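D-mandelate dehydrogenase (Rhodotorula graminis, PDB 2W2L) binds NAD and, as a D-isomer specific 2-hydroxyacid dehydrogenase, probably catalyses the NAD-dependent oxidation of D-mandelate to the corresponding 2-keto acid. Local coordinates at residues G167-G172 and V224-P229; L237-F242 and V260-A265; K274-G279 and M296-L301. All blocks are in the same frame, centred on the assembly; numbering follows the deposited sequence.

In the fold
All three contacts belong to the NAD-binding domain, a Rossmann fold. Interactions 1 and 3 are pairs of neighbouring parallel strands in one seven-stranded sheet. Interaction 1 lies at its buried centre and ends at the cofactor. Interaction 3 lies at its border, yet is also largely buried; strand 299-301 is outermost in the chain, and a histidine adds to the backbone pairing. Interaction 2 is partly buried and joins two loops just before helices, so it combines one backbone bridge with apolar packing and two helix starts. It packs on interaction 1, where Val226 meets Val260 and Ile261. Interaction 3 touches neither of the others, although helix 263-272 leads from interaction 2 into strand 275-280.

Interaction 1: residues G167-G172 and V224-P229; sequences GAVGLG and VSVSVP. With NAD (nicotinamide-adenine-dinucleotide), chain E.
With chi1 at 174°, Val169 turns CG1 away from its own backbone N and onto Val228 CG1, 3.9 Å away. Its other methyl, CG2, meets Val224 CG1. Val228 sets its CG1 beside its own backbone N (chi1 -71°), which also lays it against Val169 O. The backbones pair as parallel strands of a Rossmann fold. Ser225 N donates to Gly167 O at 2.7 Å. Val169 N then donates to Ser225 O, and Ser227 N to Val169 O.

Beyond the strands both segments reach NAD. Gly170 and Gly172 lie in the glycine-rich dinucleotide-binding turn. A side chain on Gly170 would hit Ser227 O and Val228 CG1. Gly172 CA comes to 3.1 Å from NAD O3B, and a side chain there would strike the phosphate oxygen O2A. Val228 O accepts a 2.8 Å hydrogen bond from the O3D hydroxyl of the nicotinamide ribose. Pro229 packs CD at 3.2 Å from NAD C5B, with CG and CD close to C8A of the adenine. Lacking these ring carbons, an alanine at Pro229 is likely to leave C5B and C8A without that packing.

Ala168 and Ser225 face helix 173-186, where Gln175 NE2 bonds to Ser225 OG. Val224 and Val226 lean on strand 250-254, while strand 189-193 flanks strand 165-169.

Interaction 2: residues L237-F242 and V260-A265; sequences LIDEAF and VISQDA
Leu237 and Val260 begin a contact between two loops of the Rossmann fold, each leading from a sheet strand into a helix. Leu237 CD2 is 4.3 Å from Val260 CG1, and Leu237 CB rests near Val260 O. Both loops come near the cofactor: Val260 touches the NAD-binding residue Val228, and the Leu237 side chain lies about 5 Å from NAD at the nearest atoms.

Ile238 is the centre of the contact and forms a single backbone bridge with Ile261. Its N donates to Val260 O at 3.0 Å, and its O accepts from Ser262 N at the same distance. Both bonds are nearly straight at the hydrogen. The Ile238 and Ile261 side chains run alongside each other in the same direction. Ile238 CB is only 3.5 Å from Ile261 CG1, and both side chains pack on Val226 of strand 223-226.

Asp239 holds the N-cap position of helix 240-244, but its side chain makes no capping bond. OD1 accepts instead from the adjacent Glu240 N at 2.7 Å, through its anti lone pair. The same oxygen lies near the CB atoms of Ser262 and Ala265. Ser262, by contrast, does cap helix 263-272, by accepting from Ala265 N at OG (3.3 Å).

Glu240 receives the methyl of Ala265, whose CB lies 3.4 Å from Glu240 N. The two helix starts therefore press together. Phe242 offers a ring face to Ile238. With chi2 of Ile238 at -67°, its CD1 sits 3.5 Å above the plane of that ring, over the centre.

Interaction 3: residues K274-G279 and M296-L301; sequences KLLSAG and MKHVTL
Ala278 and Val299 pair across a beta-alpha-beta unit at the border of the Rossmann sheet, formed by strand 275-280, helix 291-295 and strand 299-301. The strands run parallel. Ala278 grips the second strand through both its backbone polar atoms. Its N donates to His298 O at 3.2 Å, and its O accepts from Thr300 N at 2.7 Å. Val299 CA adds a CA-H...O contact to the same Ala278 O, and Gly279 CA makes another to Thr300 O at 3.4 Å.

The polar ends of two side chains turn to other parts of the chain. Ser277 OG bonds to Val128 O, and Thr300 OG1 to Ser127 OG. Val299 O accepts a hydrogen bond from a basic side chain of a neighbouring subunit, so this border of the sheet also meets the partner chain.

His298 closes the start of the pair from within the type I turn that runs from Met296 to Val299. Its CG stands beside the backbone N (chi1 -64°), which brings the ring edge to Leu276 O. Leu276 CD1 approaches His298 ND1 at 4.0 Å. The same ND1 donates a weak, bent hydrogen bond to Leu276 O, 3.1 Å long, with the oxygen near the ring plane.

Interaction 1: residues G167-G172 and V224-P229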
loop_
_atom_site.group_PDB
_atom_site.type_symbol
_atom_site.label_atom_id
_atom_site.label_comp_id
_atom_site.label_asym_id
_atom_site.label_seq_id
_atom_site.Cartn_x
_atom_site.Cartn_y
_atom_site.Cartn_z
ATOM N N GLY A 167 -16.732 -1.036 0.444
ATOM C CA GLY A 167 -17.750 -1.908 1.032
ATOM C C GLY A 167 -17.131 -3.000 1.879
ATOM O O GLY A 167 -16.483 -3.965 1.365
ATOM N N ALA A 168 -17.299 -2.802 3.183
ATOM C CA ALA A 168 -16.795 -3.691 4.206
ATOM C C ALA A 168 -17.724 -4.926 4.357
ATOM O O ALA A 168 -18.902 -4.783 4.735
ATOM C CB ALA A 168 -16.708 -2.930 5.496
ATOM N N VAL A 169 -17.232 -6.114 3.989
ATOM C CA VAL A 169 -17.943 -7.369 4.318
ATOM C C VAL A 169 -17.372 -7.862 5.615
ATOM O O VAL A 169 -16.243 -8.328 5.648
ATOM C CB VAL A 169 -17.708 -8.480 3.313
ATOM C CG1 VAL A 169 -18.343 -9.755 3.808
ATOM C CG2 VAL A 169 -18.249 -8.084 1.945
ATOM N N GLY A 170 -18.133 -7.723 6.676
ATOM C CA GLY A 170 -17.609 -7.930 7.995
ATOM C C GLY A 170 -17.045 -6.617 8.434
ATOM O O GLY A 170 -16.390 -5.940 7.653
ATOM N N LEU A 171 -17.340 -6.221 9.668
ATOM C CA LEU A 171 -16.740 -5.043 10.259
ATOM C C LEU A 171 -16.253 -5.355 11.677
ATOM O O LEU A 171 -16.606 -4.677 12.631
ATOM C CB LEU A 171 -17.671 -3.827 10.197
ATOM C CG LEU A 171 -16.991 -2.529 10.719
ATOM C CD1 LEU A 171 -16.003 -1.893 9.720
ATOM C CD2 LEU A 171 -17.962 -1.482 11.175
ATOM N N GLY A 172 -15.444 -6.407 11.813
ATOM C CA GLY A 172 -14.736 -6.700 13.080
ATOM C C GLY A 172 -13.462 -5.884 13.281
ATOM O O GLY A 172 -13.248 -4.870 12.617
ATOM N N VAL A 224 -14.653 -3.790 -2.769
ATOM C CA VAL A 224 -15.113 -4.701 -1.715
ATOM C C VAL A 224 -13.960 -5.180 -0.826
ATOM O O VAL A 224 -12.996 -5.808 -1.301
ATOM C CB VAL A 224 -15.841 -5.947 -2.340
ATOM C CG1 VAL A 224 -16.324 -6.917 -1.238
ATOM C CG2 VAL A 224 -16.959 -5.500 -3.275
ATOM N N SER A 225 -14.067 -4.913 0.462
ATOM C CA SER A 225 -13.099 -5.508 1.365
ATOM C C SER A 225 -13.644 -6.725 2.111
ATOM O O SER A 225 -14.494 -6.577 2.989
ATOM C CB SER A 225 -12.571 -4.475 2.356
ATOM O OG SER A 225 -11.746 -5.136 3.338
ATOM N N VAL A 226 -13.165 -7.915 1.792
ATOM C CA VAL A 226 -13.680 -9.073 2.505
ATOM C C VAL A 226 -12.858 -9.377 3.752
ATOM O O VAL A 226 -11.650 -9.606 3.680
ATOM C CB VAL A 226 -13.737 -10.334 1.638
ATOM C CG1 VAL A 226 -14.446 -11.423 2.399
ATOM C CG2 VAL A 226 -14.428 -10.062 0.296
ATOM N N SER A 227 -13.511 -9.378 4.901
ATOM C CA SER A 227 -12.861 -9.699 6.170
ATOM C C SER A 227 -13.828 -10.341 7.198
ATOM O O SER A 227 -14.262 -9.705 8.178
ATOM C CB SER A 227 -12.153 -8.464 6.751
ATOM O OG SER A 227 -12.141 -8.491 8.174
ATOM N N VAL A 228 -14.134 -11.615 6.956
ATOM C CA VAL A 228 -15.003 -12.421 7.838
ATOM C C VAL A 228 -14.351 -13.749 8.315
ATOM O O VAL A 228 -13.513 -14.281 7.574
ATOM C CB VAL A 228 -16.346 -12.708 7.153
ATOM C CG1 VAL A 228 -17.165 -11.434 7.081
ATOM C CG2 VAL A 228 -16.152 -13.303 5.780
ATOM N N PRO A 229 -14.742 -14.297 9.523
ATOM C CA PRO A 229 -14.247 -15.624 9.966
ATOM C C PRO A 229 -14.608 -16.678 8.930
ATOM O O PRO A 229 -15.576 -16.501 8.210
ATOM C CB PRO A 229 -15.019 -15.890 11.255
ATOM C CG PRO A 229 -15.410 -14.571 11.755
ATOM C CD PRO A 229 -15.673 -13.730 10.525
HETATM P PA NAD E . -13.428 -10.593 13.920
HETATM O O1A NAD E . -14.240 -11.611 14.624
HETATM O O2A NAD E . -13.270 -9.314 14.693
HETATM O O5B NAD E . -14.018 -10.420 12.426
HETATM C C5B NAD E . -15.260 -10.967 12.059
HETATM C C4B NAD E . -16.335 -9.892 11.965
HETATM O O4B NAD E . -17.307 -10.331 11.044
HETATM C C3B NAD E . -17.074 -9.666 13.280
HETATM O O3B NAD E . -17.376 -8.305 13.440
HETATM C C2B NAD E . -18.389 -10.402 13.143
HETATM O O2B NAD E . -19.402 -9.645 13.773
HETATM C C1B NAD E . -18.577 -10.517 11.636
HETATM N N9A NAD E . -19.030 -11.819 11.108
HETATM C C8A NAD E . -18.811 -13.081 11.612
HETATM N N7A NAD E . -19.363 -13.986 10.767
HETATM C C5A NAD E . -19.920 -13.319 9.738
HETATM C C6A NAD E . -20.605 -13.742 8.631
HETATM N N6A NAD E . -20.811 -15.052 8.486
HETATM N N1A NAD E . -21.085 -12.834 7.702
HETATM C C2A NAD E . -20.876 -11.487 7.880
HETATM N N3A NAD E . -20.206 -11.071 9.019
HETATM C C4A NAD E . -19.725 -11.966 9.924
HETATM O O3 NAD E . -11.981 -11.214 13.661
HETATM P PN NAD E . -10.967 -10.480 12.647
HETATM O O1N NAD E . -11.113 -9.007 12.631
HETATM O O2N NAD E . -9.649 -11.035 13.037
HETATM O O5D NAD E . -11.495 -11.072 11.233
HETATM C C5D NAD E . -11.493 -12.451 11.003
HETATM C C4D NAD E . -10.788 -12.783 9.696
HETATM O O4D NAD E . -9.519 -12.133 9.529
HETATM C C3D NAD E . -10.539 -14.295 9.631
HETATM O O3D NAD E . -10.935 -14.855 8.383
HETATM C C2D NAD E . -9.033 -14.402 9.769
HETATM O O2D NAD E . -8.488 -15.529 9.122
HETATM C C1D NAD E . -8.591 -13.131 9.059
HETATM N N1N NAD E . -7.136 -12.935 9.287
HETATM C C2N NAD E . -6.252 -13.293 8.283
HETATM C C3N NAD E . -4.872 -13.125 8.451
HETATM C C7N NAD E . -3.931 -13.016 7.274
HETATM O O7N NAD E . -2.569 -13.240 7.560
HETATM N N7N NAD E . -4.351 -12.700 6.023
HETATM C C4N NAD E . -4.423 -12.615 9.676
HETATM C C5N NAD E . -5.303 -12.270 10.710
HETATM C C6N NAD E . -6.672 -12.445 10.498
#

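Interaction 2: residues L237-F242 and V260-A265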
loop_
_atom_site.group_PDB
_atom_site.type_symbol
_atom_site.label_atom_id
_atom_site.label_comp_id
_atom_site.label_asym_id
_atom_site.label_seq_id
_atom_site.Cartn_x
_atom_site.Cartn_y
_atom_site.Cartn_z
ATOM N N LEU A 237 -19.205 -17.532 0.282
ATOM C CA LEU A 237 -20.095 -16.419 0.611
ATOM C C LEU A 237 -20.154 -15.379 -0.494
ATOM O O LEU A 237 -21.216 -14.845 -0.816
ATOM C CB LEU A 237 -19.591 -15.755 1.862
ATOM C CG LEU A 237 -20.343 -14.569 2.463
ATOM C CD1 LEU A 237 -21.650 -15.008 3.065
ATOM C CD2 LEU A 237 -19.498 -13.913 3.534
ATOM N N ILE A 238 -18.999 -15.098 -1.073
ATOM C CA ILE A 238 -18.907 -14.229 -2.227
ATOM C C ILE A 238 -18.942 -15.105 -3.467
ATOM O O ILE A 238 -17.935 -15.703 -3.879
ATOM C CB ILE A 238 -17.602 -13.356 -2.178
ATOM C CG1 ILE A 238 -17.557 -12.497 -0.911
ATOM C CG2 ILE A 238 -17.477 -12.501 -3.408
ATOM C CD1 ILE A 238 -18.640 -11.399 -0.861
ATOM N N ASP A 239 -20.112 -15.181 -4.068
ATOM C CA ASP A 239 -20.310 -16.121 -5.148
ATOM C C ASP A 239 -20.700 -15.397 -6.422
ATOM O O ASP A 239 -20.674 -14.176 -6.479
ATOM C CB ASP A 239 -21.374 -17.153 -4.745
ATOM C CG ASP A 239 -21.073 -18.545 -5.295
ATOM O OD1 ASP A 239 -20.636 -18.610 -6.474
ATOM O OD2 ASP A 239 -21.256 -19.565 -4.547
ATOM N N GLU A 240 -21.052 -16.159 -7.447
ATOM C CA GLU A 240 -21.548 -15.640 -8.720
ATOM C C GLU A 240 -22.655 -14.554 -8.572
ATOM O O GLU A 240 -22.652 -13.544 -9.291
ATOM C CB GLU A 240 -22.018 -16.844 -9.525
ATOM C CG GLU A 240 -22.612 -16.573 -10.885
ATOM C CD GLU A 240 -23.330 -17.808 -11.420
ATOM O OE1 GLU A 240 -23.570 -18.752 -10.629
ATOM O OE2 GLU A 240 -23.659 -17.842 -12.621
ATOM N N ALA A 241 -23.563 -14.768 -7.615
ATOM C CA ALA A 241 -24.641 -13.843 -7.260
ATOM C C ALA A 241 -24.116 -12.487 -6.775
ATOM O O ALA A 241 -24.710 -11.428 -7.056
ATOM C CB ALA A 241 -25.509 -14.461 -6.190
ATOM N N PHE A 242 -23.015 -12.531 -6.024
ATOM C CA PHE A 242 -22.385 -11.333 -5.514
ATOM C C PHE A 242 -21.758 -10.518 -6.649
ATOM O O PHE A 242 -22.069 -9.344 -6.815
ATOM C CB PHE A 242 -21.337 -11.667 -4.449
ATOM C CG PHE A 242 -20.968 -10.494 -3.602
ATOM C CD1 PHE A 242 -21.764 -10.124 -2.532
ATOM C CD2 PHE A 242 -19.861 -9.727 -3.912
ATOM C CE1 PHE A 242 -21.436 -9.019 -1.764
ATOM C CE2 PHE A 242 -19.520 -8.625 -3.144
ATOM C CZ PHE A 242 -20.312 -8.271 -2.071
ATOM N N VAL A 260 -13.689 -18.109 1.283
ATOM C CA VAL A 260 -14.772 -17.137 1.513
ATOM C C VAL A 260 -15.261 -16.508 0.177
ATOM O O VAL A 260 -16.394 -16.023 0.094
ATOM C CB VAL A 260 -14.360 -16.047 2.542
ATOM C CG1 VAL A 260 -15.427 -14.938 2.661
ATOM C CG2 VAL A 260 -14.072 -16.678 3.921
ATOM N N ILE A 261 -14.424 -16.598 -0.866
ATOM C CA ILE A 261 -14.700 -16.065 -2.183
ATOM C C ILE A 261 -14.482 -17.203 -3.149
ATOM O O ILE A 261 -13.392 -17.759 -3.195
ATOM C CB ILE A 261 -13.708 -14.894 -2.590
ATOM C CG1 ILE A 261 -14.106 -13.561 -1.901
ATOM C CG2 ILE A 261 -13.684 -14.719 -4.098
ATOM C CD1 ILE A 261 -13.014 -12.439 -1.790
ATOM N N SER A 262 -15.497 -17.502 -3.962
ATOM C CA SER A 262 -15.392 -18.551 -4.909
ATOM C C SER A 262 -14.373 -18.214 -5.997
ATOM O O SER A 262 -14.559 -17.302 -6.787
ATOM C CB SER A 262 -16.758 -18.878 -5.513
ATOM O OG SER A 262 -16.568 -19.671 -6.706
ATOM N N GLN A 263 -13.307 -18.986 -6.059
ATOM C CA GLN A 263 -12.273 -18.739 -7.022
ATOM C C GLN A 263 -12.848 -18.701 -8.440
ATOM O O GLN A 263 -12.441 -17.890 -9.254
ATOM C CB GLN A 263 -11.165 -19.770 -6.844
ATOM C CG GLN A 263 -10.250 -19.926 -8.031
ATOM C CD GLN A 263 -8.909 -20.486 -7.661
ATOM O OE1 GLN A 263 -8.304 -20.114 -6.647
ATOM N NE2 GLN A 263 -8.409 -21.361 -8.501
ATOM N N ASP A 264 -13.807 -19.560 -8.743
ATOM C CA ASP A 264 -14.351 -19.620 -10.108
ATOM C C ASP A 264 -15.313 -18.493 -10.505
ATOM O O ASP A 264 -15.336 -18.060 -11.659
ATOM C CB ASP A 264 -14.999 -20.983 -10.333
ATOM C CG ASP A 264 -13.974 -22.059 -10.498
ATOM O OD1 ASP A 264 -12.765 -21.717 -10.547
ATOM O OD2 ASP A 264 -14.367 -23.238 -10.573
ATOM N N ALA A 265 -16.115 -18.053 -9.540
ATOM C CA ALA A 265 -16.983 -16.903 -9.691
ATOM C C ALA A 265 -16.102 -15.644 -9.885
ATOM O O ALA A 265 -16.440 -14.748 -10.702
ATOM C CB ALA A 265 -17.886 -16.770 -8.482
#

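Interaction 3: residues K274-G279 and M296-L301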
loop_
_atom_site.group_PDB
_atom_site.type_symbol
_atom_site.label_atom_id
_atom_site.label_comp_id
_atom_site.label_asym_id
_atom_site.label_seq_id
_atom_site.Cartn_x
_atom_site.Cartn_y
_atom_site.Cartn_z
ATOM N N LYS A 274 -16.541 -7.520 -15.580
ATOM C CA LYS A 274 -17.346 -7.008 -14.475
ATOM C C LYS A 274 -16.433 -6.481 -13.354
ATOM O O LYS A 274 -16.719 -5.448 -12.736
ATOM C CB LYS A 274 -18.341 -8.067 -13.958
ATOM C CG LYS A 274 -19.091 -7.714 -12.625
ATOM C CD LYS A 274 -19.803 -6.360 -12.603
ATOM C CE LYS A 274 -21.137 -6.325 -13.337
ATOM N NZ LYS A 274 -22.141 -7.280 -12.757
ATOM N N LEU A 275 -15.353 -7.212 -13.091
ATOM C CA LEU A 275 -14.258 -6.735 -12.260
ATOM C C LEU A 275 -13.120 -6.187 -13.094
ATOM O O LEU A 275 -12.632 -6.834 -14.057
ATOM C CB LEU A 275 -13.673 -7.882 -11.459
ATOM C CG LEU A 275 -14.437 -8.434 -10.277
ATOM C CD1 LEU A 275 -13.679 -9.671 -9.883
ATOM C CD2 LEU A 275 -14.479 -7.457 -9.109
ATOM N N LEU A 276 -12.651 -5.022 -12.668
ATOM C CA LEU A 276 -11.429 -4.432 -13.221
ATOM C C LEU A 276 -10.183 -5.162 -12.708
ATOM O O LEU A 276 -9.231 -5.483 -13.480
ATOM C CB LEU A 276 -11.349 -2.945 -12.834
ATOM C CG LEU A 276 -10.070 -2.199 -13.221
ATOM C CD1 LEU A 276 -9.986 -2.110 -14.711
ATOM C CD2 LEU A 276 -9.996 -0.823 -12.589
ATOM N N SER A 277 -10.188 -5.405 -11.397
ATOM C CA SER A 277 -8.988 -5.883 -10.706
ATOM C C SER A 277 -9.380 -6.568 -9.430
ATOM O O SER A 277 -10.518 -6.438 -8.988
ATOM C CB SER A 277 -8.091 -4.686 -10.377
ATOM O OG SER A 277 -8.874 -3.679 -9.748
ATOM N N ALA A 278 -8.454 -7.290 -8.822
ATOM C CA ALA A 278 -8.706 -7.862 -7.497
ATOM C C ALA A 278 -7.383 -8.218 -6.819
ATOM O O ALA A 278 -6.313 -8.348 -7.490
ATOM C CB ALA A 278 -9.590 -9.075 -7.584
ATOM N N GLY A 279 -7.441 -8.353 -5.499
ATOM C CA GLY A 279 -6.235 -8.534 -4.735
ATOM C C GLY A 279 -6.487 -9.635 -3.765
ATOM O O GLY A 279 -7.440 -9.562 -2.974
ATOM N N MET A 296 -3.638 -13.151 -15.493
ATOM C CA MET A 296 -4.342 -11.865 -15.633
ATOM C C MET A 296 -3.548 -10.635 -15.172
ATOM O O MET A 296 -3.083 -10.566 -14.026
ATOM C CB MET A 296 -5.654 -11.886 -14.852
ATOM C CG MET A 296 -6.611 -12.938 -15.253
ATOM S SD MET A 296 -8.157 -12.824 -14.336
ATOM C CE MET A 296 -9.068 -13.950 -15.385
ATOM N N LYS A 297 -3.451 -9.633 -16.049
ATOM C CA LYS A 297 -2.746 -8.365 -15.756
ATOM C C LYS A 297 -3.171 -7.720 -14.427
ATOM O O LYS A 297 -2.329 -7.277 -13.669
ATOM C CB LYS A 297 -2.957 -7.341 -16.888
ATOM C CG LYS A 297 -2.358 -7.687 -18.286
ATOM C CD LYS A 297 -2.962 -6.733 -19.334
ATOM C CE LYS A 297 -2.526 -7.055 -20.751
ATOM N NZ LYS A 297 -3.516 -6.477 -21.735
ATOM N N HIS A 298 -4.470 -7.691 -14.147
ATOM C CA HIS A 298 -5.010 -6.858 -13.089
ATOM C C HIS A 298 -5.297 -7.551 -11.744
ATOM O O HIS A 298 -6.106 -7.065 -10.955
ATOM C CB HIS A 298 -6.275 -6.158 -13.606
ATOM C CG HIS A 298 -6.029 -5.201 -14.747
ATOM N ND1 HIS A 298 -7.051 -4.725 -15.557
ATOM C CD2 HIS A 298 -4.888 -4.623 -15.201
ATOM C CE1 HIS A 298 -6.544 -3.906 -16.462
ATOM N NE2 HIS A 298 -5.236 -3.822 -16.264
ATOM N N VAL A 299 -4.619 -8.657 -11.460
ATOM C CA VAL A 299 -4.869 -9.413 -10.221
ATOM C C VAL A 299 -3.627 -9.379 -9.390
ATOM O O VAL A 299 -2.566 -9.801 -9.838
ATOM C CB VAL A 299 -5.256 -10.917 -10.456
ATOM C CG1 VAL A 299 -5.669 -11.571 -9.165
ATOM C CG2 VAL A 299 -6.384 -11.049 -11.461
ATOM N N THR A 300 -3.761 -8.879 -8.168
ATOM C CA THR A 300 -2.627 -8.818 -7.255
ATOM C C THR A 300 -2.651 -10.066 -6.402
ATOM O O THR A 300 -3.697 -10.426 -5.846
ATOM C CB THR A 300 -2.683 -7.511 -6.403
ATOM O OG1 THR A 300 -2.649 -6.393 -7.289
ATOM C CG2 THR A 300 -1.513 -7.384 -5.486
ATOM N N LEU A 301 -1.515 -10.748 -6.302
ATOM C CA LEU A 301 -1.475 -11.949 -5.445
ATOM C C LEU A 301 -0.321 -12.037 -4.448
ATOM O O LEU A 301 0.828 -11.905 -4.847
ATOM C CB LEU A 301 -1.509 -13.205 -6.319
ATOM C CG LEU A 301 -2.653 -13.269 -7.330
ATOM C CD1 LEU A 301 -2.203 -14.297 -8.265
ATOM C CD2 LEU A 301 -4.001 -13.624 -6.708
#